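Local structure of G protein coupled receptor (Arabidopsis thaliana, 3T33) at residues S281-G293 with V320-H334. The protein belongs to the LanC-like protein family, binds a zinc ion and may play a role in abscisic acid signalling. Residues are numbered along the deposited sequence; the frame is centred on the assembly and turned at random.
With ZN (zinc ion), chain B.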
loop_
_atom_site.group_PDB
_atom_site.type_symbol
_atom_site.label_atom_id
_atom_site.label_comp_id
_atom_site.label_asym_id
_atom_site.label_seq_id
_atom_site.Cartn_x
_atom_site.Cartn_y
_atom_site.Cartn_z
ATOM N N SER A 281 20.162 7.091 12.186
ATOM C CA SER A 281 19.538 6.008 12.885
ATOM C C SER A 281 18.761 5.058 11.955
ATOM O O SER A 281 17.835 5.450 11.238
ATOM C CB SER A 281 18.636 6.548 13.983
ATOM O OG SER A 281 18.054 5.473 14.711
ATOM N N ASP A 282 19.191 3.807 12.006
ATOM C CA ASP A 282 18.636 2.700 11.245
ATOM C C ASP A 282 17.656 2.018 12.182
ATOM O O ASP A 282 18.036 1.175 12.940
ATOM C CB ASP A 282 19.770 1.731 10.891
ATOM C CG ASP A 282 19.343 0.646 9.911
ATOM O OD1 ASP A 282 18.134 0.419 9.696
ATOM O OD2 ASP A 282 20.240 0.002 9.351
ATOM N N ARG A 283 16.390 2.415 12.114
ATOM C CA ARG A 283 15.389 1.886 13.030
ATOM C C ARG A 283 14.068 1.520 12.358
ATOM O O ARG A 283 13.465 0.499 12.688
ATOM C CB ARG A 283 15.134 2.878 14.168
ATOM C CG ARG A 283 14.888 4.304 13.704
ATOM C CD ARG A 283 14.913 5.277 14.871
ATOM N NE ARG A 283 13.748 6.158 14.874
ATOM C CZ ARG A 283 12.725 6.040 15.713
ATOM N NH1 ARG A 283 12.718 5.076 16.623
ATOM N NH2 ARG A 283 11.707 6.887 15.644
ATOM N N LEU A 284 13.611 2.351 11.426
ATOM C CA LEU A 284 12.290 2.125 10.818
ATOM C C LEU A 284 12.274 1.215 9.573
ATOM O O LEU A 284 12.988 1.455 8.596
ATOM C CB LEU A 284 11.589 3.472 10.531
ATOM C CG LEU A 284 11.398 4.370 11.782
ATOM C CD1 LEU A 284 10.696 5.660 11.451
ATOM C CD2 LEU A 284 10.726 3.678 13.017
ATOM N N VAL A 285 11.452 0.169 9.622
ATOM C CA VAL A 285 11.295 -0.766 8.470
ATOM C C VAL A 285 9.800 -0.830 8.162
ATOM O O VAL A 285 9.118 -1.779 8.542
ATOM C CB VAL A 285 11.881 -2.164 8.803
ATOM C CG1 VAL A 285 11.772 -3.132 7.598
ATOM C CG2 VAL A 285 13.337 -2.040 9.274
ATOM N N HIS A 286 9.273 0.231 7.556
ATOM C CA HIS A 286 7.805 0.414 7.422
ATOM C C HIS A 286 7.565 0.698 5.970
ATOM O O HIS A 286 8.497 1.085 5.258
ATOM C CB HIS A 286 7.305 1.703 8.106
ATOM C CG HIS A 286 7.524 1.786 9.591
ATOM N ND1 HIS A 286 7.877 0.699 10.373
ATOM C CD2 HIS A 286 7.344 2.827 10.448
ATOM C CE1 HIS A 286 7.947 1.082 11.648
ATOM N NE2 HIS A 286 7.586 2.353 11.721
ATOM N N TRP A 287 6.317 0.513 5.538
ATOM C CA TRP A 287 5.866 1.103 4.300
ATOM C C TRP A 287 6.153 2.606 4.417
ATOM O O TRP A 287 6.659 3.192 3.499
ATOM C CB TRP A 287 4.351 0.967 4.153
ATOM C CG TRP A 287 3.882 1.689 2.964
ATOM C CD1 TRP A 287 4.151 1.371 1.676
ATOM C CD2 TRP A 287 3.116 2.897 2.929
ATOM N NE1 TRP A 287 3.565 2.278 0.832
ATOM C CE2 TRP A 287 2.940 3.239 1.576
ATOM C CE3 TRP A 287 2.577 3.733 3.914
ATOM C CZ2 TRP A 287 2.235 4.396 1.160
ATOM C CZ3 TRP A 287 1.858 4.867 3.504
ATOM C CH2 TRP A 287 1.686 5.176 2.141
ATOM N N CYS A 288 5.738 3.245 5.509
ATOM C CA CYS A 288 5.784 4.716 5.536
ATOM C C CYS A 288 7.225 5.200 5.491
ATOM O O CYS A 288 7.537 6.064 4.686
ATOM C CB CYS A 288 4.919 5.345 6.638
ATOM S SG CYS A 288 5.298 4.788 8.240
ATOM N N HIS A 289 8.115 4.571 6.246
ATOM C CA HIS A 289 9.555 4.900 6.219
ATOM C C HIS A 289 10.380 3.618 6.218
ATOM O O HIS A 289 10.136 2.705 7.014
ATOM C CB HIS A 289 9.956 5.691 7.482
ATOM C CG HIS A 289 9.114 6.916 7.736
ATOM N ND1 HIS A 289 9.219 8.068 6.976
ATOM C CD2 HIS A 289 8.170 7.167 8.683
ATOM C CE1 HIS A 289 8.356 8.960 7.436
ATOM N NE2 HIS A 289 7.707 8.442 8.471
ATOM N N GLY A 290 11.379 3.543 5.361
ATOM C CA GLY A 290 12.273 2.385 5.417
ATOM C C GLY A 290 12.155 1.486 4.196
ATOM O O GLY A 290 11.507 1.821 3.205
ATOM N N ALA A 291 12.814 0.350 4.282
ATOM C CA ALA A 291 12.891 -0.670 3.223
ATOM C C ALA A 291 11.560 -1.051 2.513
ATOM O O ALA A 291 11.546 -1.165 1.314
ATOM C CB ALA A 291 13.491 -1.914 3.860
ATOM N N PRO A 292 10.447 -1.268 3.255
ATOM C CA PRO A 292 9.207 -1.775 2.634
ATOM C C PRO A 292 8.669 -0.833 1.576
ATOM O O PRO A 292 8.484 -1.239 0.407
ATOM C CB PRO A 292 8.249 -1.927 3.821
ATOM C CG PRO A 292 9.213 -2.244 4.982
ATOM C CD PRO A 292 10.360 -1.328 4.725
ATOM N N GLY A 293 8.532 0.436 1.908
ATOM C CA GLY A 293 7.956 1.370 0.928
ATOM C C GLY A 293 8.884 1.541 -0.238
ATOM O O GLY A 293 8.460 1.610 -1.409
ATOM N N VAL A 320 15.897 -7.265 3.842
ATOM C CA VAL A 320 15.738 -6.472 5.060
ATOM C C VAL A 320 14.343 -6.642 5.671
ATOM O O VAL A 320 14.169 -6.821 6.900
ATOM C CB VAL A 320 15.922 -5.028 4.696
ATOM C CG1 VAL A 320 15.662 -4.126 5.917
ATOM C CG2 VAL A 320 17.320 -4.864 4.074
ATOM N N VAL A 321 13.327 -6.584 4.809
ATOM C CA VAL A 321 11.949 -6.927 5.259
ATOM C C VAL A 321 11.857 -8.376 5.792
ATOM O O VAL A 321 11.281 -8.648 6.870
ATOM C CB VAL A 321 10.942 -6.666 4.139
ATOM C CG1 VAL A 321 9.512 -6.726 4.708
ATOM C CG2 VAL A 321 11.219 -5.258 3.566
ATOM N N TRP A 322 12.471 -9.314 5.083
ATOM C CA TRP A 322 12.394 -10.689 5.577
ATOM C C TRP A 322 12.993 -10.840 6.972
ATOM O O TRP A 322 12.423 -11.562 7.810
ATOM C CB TRP A 322 12.972 -11.687 4.570
ATOM C CG TRP A 322 12.858 -13.122 4.949
ATOM C CD1 TRP A 322 13.890 -13.981 5.114
ATOM C CD2 TRP A 322 11.650 -13.895 5.170
ATOM N NE1 TRP A 322 13.413 -15.216 5.457
ATOM C CE2 TRP A 322 12.051 -15.201 5.488
ATOM C CE3 TRP A 322 10.274 -13.596 5.153
ATOM C CZ2 TRP A 322 11.125 -16.253 5.773
ATOM C CZ3 TRP A 322 9.334 -14.638 5.443
ATOM C CH2 TRP A 322 9.778 -15.945 5.741
ATOM N N SER A 323 14.105 -10.170 7.273
ATOM C CA SER A 323 14.637 -10.354 8.627
ATOM C C SER A 323 14.131 -9.386 9.669
ATOM O O SER A 323 14.012 -9.752 10.846
ATOM C CB SER A 323 16.170 -10.410 8.653
ATOM O OG SER A 323 16.714 -9.114 8.568
ATOM N N ARG A 324 13.792 -8.171 9.278
ATOM C CA ARG A 324 13.381 -7.196 10.298
ATOM C C ARG A 324 11.936 -6.712 10.125
ATOM O O ARG A 324 11.496 -5.840 10.879
ATOM C CB ARG A 324 14.326 -5.995 10.282
ATOM C CG ARG A 324 15.810 -6.279 10.690
ATOM C CD ARG A 324 16.754 -5.150 10.169
ATOM N NE ARG A 324 16.479 -3.882 10.844
ATOM C CZ ARG A 324 17.009 -2.711 10.506
ATOM N NH1 ARG A 324 17.879 -2.591 9.498
ATOM N NH2 ARG A 324 16.674 -1.640 11.210
ATOM N N GLY A 325 11.202 -7.283 9.157
ATOM C CA GLY A 325 9.959 -6.694 8.687
ATOM C C GLY A 325 8.759 -7.192 9.426
ATOM O O GLY A 325 7.641 -6.722 9.218
ATOM N N LEU A 326 8.983 -8.162 10.283
ATOM C CA LEU A 326 7.930 -8.721 11.118
ATOM C C LEU A 326 7.667 -7.854 12.387
ATOM O O LEU A 326 7.834 -8.286 13.539
ATOM C CB LEU A 326 8.293 -10.174 11.436
ATOM C CG LEU A 326 7.189 -11.177 11.734
ATOM C CD1 LEU A 326 6.237 -11.422 10.527
ATOM C CD2 LEU A 326 7.848 -12.523 12.219
ATOM N N LEU A 327 7.219 -6.629 12.128
ATOM C CA LEU A 327 6.964 -5.575 13.087
ATOM C C LEU A 327 6.010 -6.002 14.195
ATOM O O LEU A 327 5.105 -6.803 13.951
ATOM C CB LEU A 327 6.318 -4.413 12.314
ATOM C CG LEU A 327 7.132 -3.257 11.710
ATOM C CD1 LEU A 327 8.618 -3.528 11.627
ATOM C CD2 LEU A 327 6.572 -2.705 10.422
ATOM N N LYS A 328 6.141 -5.394 15.372
ATOM C CA LYS A 328 5.204 -5.626 16.473
ATOM C C LYS A 328 3.921 -4.789 16.355
ATOM O O LYS A 328 3.345 -4.370 17.360
ATOM C CB LYS A 328 5.884 -5.358 17.817
ATOM C CG LYS A 328 7.141 -6.178 18.052
ATOM C CD LYS A 328 7.488 -6.248 19.530
ATOM C CE LYS A 328 8.981 -6.443 19.740
ATOM N NZ LYS A 328 9.266 -7.451 20.798
ATOM N N ARG A 329 3.484 -4.558 15.121
ATOM C CA ARG A 329 2.258 -3.825 14.813
ATOM C C ARG A 329 1.590 -4.531 13.656
ATOM O O ARG A 329 2.270 -5.085 12.770
ATOM C CB ARG A 329 2.637 -2.459 14.352
ATOM C CG ARG A 329 3.616 -1.835 15.285
ATOM C CD ARG A 329 4.113 -0.595 14.757
ATOM N NE ARG A 329 4.945 0.016 15.775
ATOM C CZ ARG A 329 5.409 1.247 15.703
ATOM N NH1 ARG A 329 5.110 1.979 14.640
ATOM N NH2 ARG A 329 6.171 1.726 16.682
ATOM N N VAL A 330 0.265 -4.479 13.640
ATOM C CA VAL A 330 -0.535 -5.347 12.816
ATOM C C VAL A 330 -0.708 -4.803 11.383
ATOM O O VAL A 330 -0.904 -5.592 10.457
ATOM C CB VAL A 330 -1.934 -5.491 13.482
ATOM C CG1 VAL A 330 -2.763 -4.169 13.299
ATOM C CG2 VAL A 330 -2.760 -6.759 12.953
ATOM N N GLY A 331 -0.601 -3.475 11.201
ATOM C CA GLY A 331 -1.255 -2.770 10.112
ATOM C C GLY A 331 -0.543 -2.597 8.785
ATOM O O GLY A 331 0.454 -3.224 8.526
ATOM N N ILE A 332 -1.095 -1.732 7.943
ATOM C CA ILE A 332 -0.641 -1.485 6.613
ATOM C C ILE A 332 0.487 -0.452 6.556
ATOM O O ILE A 332 1.547 -0.743 5.973
ATOM C CB ILE A 332 -1.824 -1.044 5.742
ATOM C CG1 ILE A 332 -2.737 -2.234 5.399
ATOM C CG2 ILE A 332 -1.370 -0.336 4.464
ATOM C CD1 ILE A 332 -2.178 -3.245 4.420
ATOM N N CYS A 333 0.267 0.720 7.142
ATOM C CA CYS A 333 1.273 1.776 7.144
ATOM C C CYS A 333 2.619 1.255 7.638
ATOM O O CYS A 333 3.589 1.200 6.882
ATOM C CB CYS A 333 0.814 2.950 8.012
ATOM S SG CYS A 333 1.402 4.567 7.452
ATOM N N HIS A 334 2.669 0.874 8.910
ATOM C CA HIS A 334 3.895 0.357 9.507
ATOM C C HIS A 334 3.621 -0.896 10.331
ATOM O O HIS A 334 3.625 -0.853 11.562
ATOM C CB HIS A 334 4.559 1.425 10.378
ATOM C CG HIS A 334 3.591 2.374 11.012
ATOM N ND1 HIS A 334 3.219 3.564 10.423
ATOM C CD2 HIS A 334 2.916 2.309 12.184
ATOM C CE1 HIS A 334 2.359 4.190 11.206
ATOM N NE2 HIS A 334 2.158 3.450 12.281
HETATM ZN ZN ZN B . 3.188 4.653 8.890
HETATM O O HOH W 1 4.206 -1.277 6.654
#
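Cys-288 and the neighbouring pair Cys-333 and His-334 close on one zinc ion at the Cys-Cys-His site of the LanC-like alpha/alpha barrel, carried by the loops that precede helices 291-305 and 336-350. The metal bonds run from Cys-288 SG at 2.2 Å, Cys-333 SG at 2.3 Å and His-334 ND1 at 1.9 Å; a fourth ligand atom comes from outside the two segments. With chi1 at 56°, the sulfur of Cys-288 lies between its own backbone N and carbonyl carbon, turned in to the metal.

The shared metal packs this end tightly. Leu-284 CB and His-334 CB lie over opposite faces of the His-286 ring, the latter modelled doubtfully close; the buried His-286 ND1 has no polar partner. Cys-333 SG sits at the edge of the Trp-287 ring, 3.8 Å from CE3, while Phe-410 stacks on that indole. A water accepts from Trp-287 N and donates to Cys-333 O, an oxygen whose place is less certain. Farther along, Ala-291 CB meets Val-320 CG1 at 3.7 Å and Pro-292 CG rests on Val-321 CG2, joining helix 291-305 closely to helix 308-324.

The far end is looser and partly open to solvent. There Val-285 CG2 lies over one face of the Arg-324 guanidinium, towards its rim. Ser-270 holds Asp-282 OD2, while OD1 forms a salt bridge with Arg-324, accepting from NH1 (3.0 Å) and NH2 (2.9 Å) on the same face, above the carboxylate plane.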